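Local coordinates for protein Ribose/Galactose Isomerase (Vibrio parahaemolyticus, PDB 3ONO) that probably interconverts aldose and ketose forms of sugar phosphates as an intramolecular oxidoreductase, at residues A7-N12 with I52-M57; N45-T50 with V183-G188. All blocks are in the same frame, centred on the assembly; numbering follows the deposited sequence.

Interaction 1: A7-N12 with I52-M57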
# COMPACT_ATOMS: atom_id res chain seq x y z
N ALA A 7 -14.57 8.09 20.42
CA ALA A 7 -14.55 9.50 20.03
C ALA A 7 -13.82 9.67 18.70
O ALA A 7 -12.68 9.25 18.58
CB ALA A 7 -13.87 10.36 21.10
N LEU A 8 -14.47 10.31 17.73
CA LEU A 8 -13.81 10.68 16.49
C LEU A 8 -13.34 12.12 16.65
O LEU A 8 -14.11 12.97 17.13
CB LEU A 8 -14.79 10.60 15.32
CG LEU A 8 -14.31 11.18 13.99
CD1 LEU A 8 -13.10 10.40 13.51
CD2 LEU A 8 -15.46 11.11 12.97
N MSE A 9 -12.10 12.41 16.30
CA MSE A 9 -11.61 13.79 16.43
C MSE A 9 -10.69 14.15 15.28
O MSE A 9 -9.66 13.51 15.07
CB MSE A 9 -10.93 14.01 17.79
CG MSE A 9 -9.79 13.07 18.05
SE MSE A 9 -9.04 13.40 19.83
CE MSE A 9 -10.50 12.75 20.90
N MSE A 10 -11.08 15.17 14.52
CA MSE A 10 -10.34 15.59 13.34
C MSE A 10 -9.96 17.08 13.43
O MSE A 10 -10.61 17.85 14.14
CB MSE A 10 -11.09 15.23 12.06
CG MSE A 10 -11.07 13.75 11.83
SE MSE A 10 -12.35 13.16 10.48
CE MSE A 10 -11.52 14.06 8.96
N GLU A 11 -8.87 17.45 12.75
CA GLU A 11 -8.33 18.80 12.82
C GLU A 11 -8.53 19.58 11.50
O GLU A 11 -9.18 19.09 10.58
CB GLU A 11 -6.84 18.79 13.22
CG GLU A 11 -5.99 17.82 12.39
CD GLU A 11 -5.88 18.21 10.93
OE1 GLU A 11 -6.49 17.52 10.11
OE2 GLU A 11 -5.19 19.20 10.60
N ASN A 12 -8.00 20.80 11.45
CA ASN A 12 -8.41 21.75 10.41
C ASN A 12 -8.06 21.31 8.99
O ASN A 12 -8.84 21.53 8.05
CB ASN A 12 -7.88 23.16 10.72
CG ASN A 12 -6.39 23.28 10.50
OD1 ASN A 12 -5.94 23.54 9.38
ND2 ASN A 12 -5.61 23.09 11.57
N ILE A 52 -2.15 19.20 17.39
CA ILE A 52 -1.69 19.34 18.76
C ILE A 52 -2.87 19.22 19.72
O ILE A 52 -2.81 18.50 20.72
CB ILE A 52 -1.00 20.72 19.01
CG1 ILE A 52 0.22 20.88 18.11
CG2 ILE A 52 -0.59 20.85 20.50
CD1 ILE A 52 1.32 19.84 18.34
N HIS A 53 -3.96 19.91 19.41
CA HIS A 53 -5.13 19.86 20.28
C HIS A 53 -5.70 18.45 20.31
O HIS A 53 -6.20 18.02 21.34
CB HIS A 53 -6.19 20.85 19.81
CG HIS A 53 -5.69 22.26 19.71
ND1 HIS A 53 -5.51 22.90 18.49
CD2 HIS A 53 -5.29 23.14 20.66
CE1 HIS A 53 -5.04 24.12 18.71
NE2 HIS A 53 -4.90 24.29 20.02
N LEU A 54 -5.63 17.75 19.19
CA LEU A 54 -6.16 16.39 19.16
C LEU A 54 -5.54 15.50 20.25
O LEU A 54 -6.24 14.73 20.92
CB LEU A 54 -5.95 15.75 17.77
CG LEU A 54 -6.64 16.45 16.60
CD1 LEU A 54 -6.34 15.70 15.28
CD2 LEU A 54 -8.15 16.57 16.81
N GLY A 55 -4.22 15.56 20.39
CA GLY A 55 -3.57 14.73 21.39
C GLY A 55 -4.04 15.07 22.80
O GLY A 55 -4.25 14.18 23.64
N ILE A 56 -4.20 16.36 23.07
CA ILE A 56 -4.64 16.79 24.40
C ILE A 56 -6.07 16.30 24.66
O ILE A 56 -6.38 15.79 25.75
CB ILE A 56 -4.58 18.33 24.53
CG1 ILE A 56 -3.14 18.79 24.45
CG2 ILE A 56 -5.22 18.80 25.84
CD1 ILE A 56 -2.99 20.27 24.08
N MSE A 57 -6.92 16.44 23.66
CA MSE A 57 -8.29 15.91 23.73
C MSE A 57 -8.30 14.40 23.94
O MSE A 57 -9.09 13.89 24.74
CB MSE A 57 -9.08 16.29 22.47
CG MSE A 57 -9.12 17.79 22.29
SE MSE A 57 -9.54 18.34 20.48
CE MSE A 57 -11.45 18.14 20.69
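Leu-54 sends both of its methyl branches against the backbone and side chains of 9-11. CD2 sits over the face of the peptide linking Met-9 to Met-10, 3.8 Å from Met-9 C and 3.9 Å from Met-9 CB, while CD1 turns toward the next residues and meets Glu-11 CG at 3.6 Å. Leu-54 and the aliphatic part of Glu-11 cross at about a right angle, whereas Leu-54 and Met-9, a selenomethionine, run past one another in opposite senses. The selenium of Met-9 reaches the helix backbone itself: SE is 3.3 Å from Leu-54 O and 3.9 Å from CB of the selenomethionine Met-57. With chi1 at 57°, Met-9 CG sits between the backbone N and the carbonyl carbon, and the bend at chi3 (69°) swings CE alongside Met-57, 4.1 Å from its CB. No hydrogen bond joins the segments, and all five touching residues are buried, so the contact is mainly van der Waals packing, in which selenium and a methyl also lie against backbone carbonyls. It belongs to the alpha-beta-alpha sandwich: helix 51-63 lies against the sheet beside the segment that continues from strand 5-8, with Met-9 and Leu-54 the closest CA pair at 6.6 Å. Farther out, backbone bonds tie Leu-8 to Phe-37 and Val-39, and Met-9 to Val-71, while Met-9 O also accepts from Thr-72 OG1. The carboxylate of Glu-11 leads away from the helix, where OE2 pairs with Ser-13 OG and OE1 with Gln-14 N, which fixes its rotation.

Interaction 2: N45-T50 with V183-G188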
# COMPACT_ATOMS: atom_id res chain seq x y z
N ASN A 45 -15.33 25.36 9.12
CA ASN A 45 -15.75 26.57 9.83
C ASN A 45 -15.95 26.38 11.33
O ASN A 45 -16.25 27.33 12.05
CB ASN A 45 -17.03 27.14 9.21
CG ASN A 45 -16.82 27.59 7.78
OD1 ASN A 45 -15.87 28.32 7.48
ND2 ASN A 45 -17.70 27.15 6.88
N ASP A 46 -15.77 25.14 11.80
CA ASP A 46 -16.01 24.81 13.20
C ASP A 46 -14.88 25.32 14.10
O ASP A 46 -13.84 25.75 13.61
CB ASP A 46 -16.15 23.29 13.34
CG ASP A 46 -16.68 22.87 14.69
OD1 ASP A 46 -17.32 23.71 15.36
OD2 ASP A 46 -16.44 21.71 15.10
N HIS A 47 -15.11 25.27 15.42
CA HIS A 47 -14.10 25.60 16.42
C HIS A 47 -12.76 25.02 15.99
O HIS A 47 -12.64 23.81 15.85
CB HIS A 47 -14.52 25.01 17.76
CG HIS A 47 -13.50 25.18 18.85
ND1 HIS A 47 -13.24 26.40 19.45
CD2 HIS A 47 -12.69 24.28 19.46
CE1 HIS A 47 -12.33 26.23 20.40
NE2 HIS A 47 -11.97 24.96 20.41
N HIS A 48 -11.76 25.88 15.78
CA HIS A 48 -10.52 25.51 15.08
C HIS A 48 -9.58 24.69 15.96
O HIS A 48 -9.33 25.05 17.12
CB HIS A 48 -9.81 26.78 14.59
CG HIS A 48 -8.67 26.52 13.66
ND1 HIS A 48 -7.38 26.30 14.10
CD2 HIS A 48 -8.63 26.47 12.31
CE1 HIS A 48 -6.60 26.11 13.05
NE2 HIS A 48 -7.32 26.21 11.96
N LEU A 49 -9.06 23.59 15.39
CA LEU A 49 -8.15 22.67 16.07
C LEU A 49 -6.99 22.29 15.16
O LEU A 49 -7.14 22.21 13.93
CB LEU A 49 -8.90 21.38 16.40
CG LEU A 49 -10.11 21.43 17.32
CD1 LEU A 49 -10.62 20.01 17.52
CD2 LEU A 49 -9.71 22.06 18.67
N THR A 50 -5.83 22.01 15.76
CA THR A 50 -4.73 21.40 15.01
C THR A 50 -4.48 20.02 15.59
O THR A 50 -5.09 19.63 16.59
CB THR A 50 -3.41 22.15 15.18
OG1 THR A 50 -2.91 21.92 16.50
CG2 THR A 50 -3.58 23.64 14.96
N VAL A 183 -4.64 24.04 25.92
CA VAL A 183 -5.62 23.17 26.57
C VAL A 183 -7.00 23.80 26.52
O VAL A 183 -8.00 23.10 26.30
CB VAL A 183 -5.23 22.83 28.01
CG1 VAL A 183 -6.16 21.75 28.56
CG2 VAL A 183 -3.76 22.38 28.07
N LYS A 184 -7.08 25.12 26.74
CA LYS A 184 -8.36 25.81 26.64
C LYS A 184 -9.00 25.60 25.27
O LYS A 184 -10.22 25.37 25.16
CB LYS A 184 -8.20 27.32 26.91
CG LYS A 184 -7.80 27.66 28.31
CD LYS A 184 -7.58 29.18 28.43
CE LYS A 184 -7.36 29.61 29.88
NZ LYS A 184 -6.02 29.18 30.37
N THR A 185 -8.18 25.69 24.23
CA THR A 185 -8.68 25.48 22.87
C THR A 185 -9.16 24.05 22.72
O THR A 185 -10.22 23.79 22.16
CB THR A 185 -7.61 25.80 21.81
OG1 THR A 185 -7.32 27.22 21.85
CG2 THR A 185 -8.10 25.40 20.40
N ALA A 186 -8.37 23.11 23.25
CA ALA A 186 -8.71 21.68 23.11
C ALA A 186 -10.08 21.35 23.71
O ALA A 186 -10.82 20.53 23.15
CB ALA A 186 -7.61 20.80 23.74
N VAL A 187 -10.43 21.98 24.83
CA VAL A 187 -11.68 21.64 25.50
C VAL A 187 -12.79 22.65 25.19
O VAL A 187 -13.86 22.60 25.78
CB VAL A 187 -11.51 21.54 27.02
CG1 VAL A 187 -10.34 20.63 27.36
CG2 VAL A 187 -11.29 22.93 27.62
N GLY A 188 -12.53 23.54 24.24
CA GLY A 188 -13.43 24.64 23.96
C GLY A 188 -14.76 24.38 23.27
O GLY A 188 -15.69 25.16 23.45
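The loop that connects strand 35-38 to helix 51-63 meets the C-terminal end of helix 180-186 here, at the surface of the sandwich. His-47 makes the polar link: its NE2 donates to Thr-185 O at 2.7 Å, with an almost straight N-H...O angle of 175°. The acceptor lies almost in the imidazole plane, and the donor approaches in the carbonyl plane, on a lone pair, at a C=O...N angle of 139°. CG of His-47 stands anti to the backbone N (chi1 175°), extending the ring across to the helix end. Gly-188 C lies over one ring face, 4.0 Å above the plane and offset toward the rim, and Gly-188 CA is 3.9 Å from His-47 NE2. The methyl of Thr-185 packs against the loop backbone, CG2 coming to 3.5 Å from His-48 O, and Leu-49 CD2 adds an apolar touch at 4.1 Å from the same CG2. The hydroxyl of Thr-185 is engaged within its own helix, OG1 pairing with Glu-181 O. Because Thr-185 O also accepts Gly-188 N at 3.1 Å, two N-H groups grip one carbonyl in the last helical turn. A straight, in-plane bond to a carbonyl held in this way helps set the rotation of the imidazole, and the partial negative charge of the helix C-terminus probably strengthens it.

In the fold
The two contacts lie side by side, their centres about 8 Å apart, and their segments alternate along the chain: 7-12, 45-50, 52-57, then 183-188. Interaction 1 lies inside, its centre about 8 Å from the centre of the chain, where helix 51-63 meets the segment continuing from strand 5-8; interaction 2 is nearer the surface, its centre about 16 Å from the chain centre. Segment 45-50 leads into helix 51-63, and Asn-12 ND2 reaches Leu-49 O at 2.9 Å, probably as a hydrogen bond. Helix 180-186 packs on helix 51-63, His-53 meeting Thr-185 while Ile-56 and Met-57 meet Ala-186. The late helix is thus joined to the parallel sheet through helix 51-63 and its preceding loop.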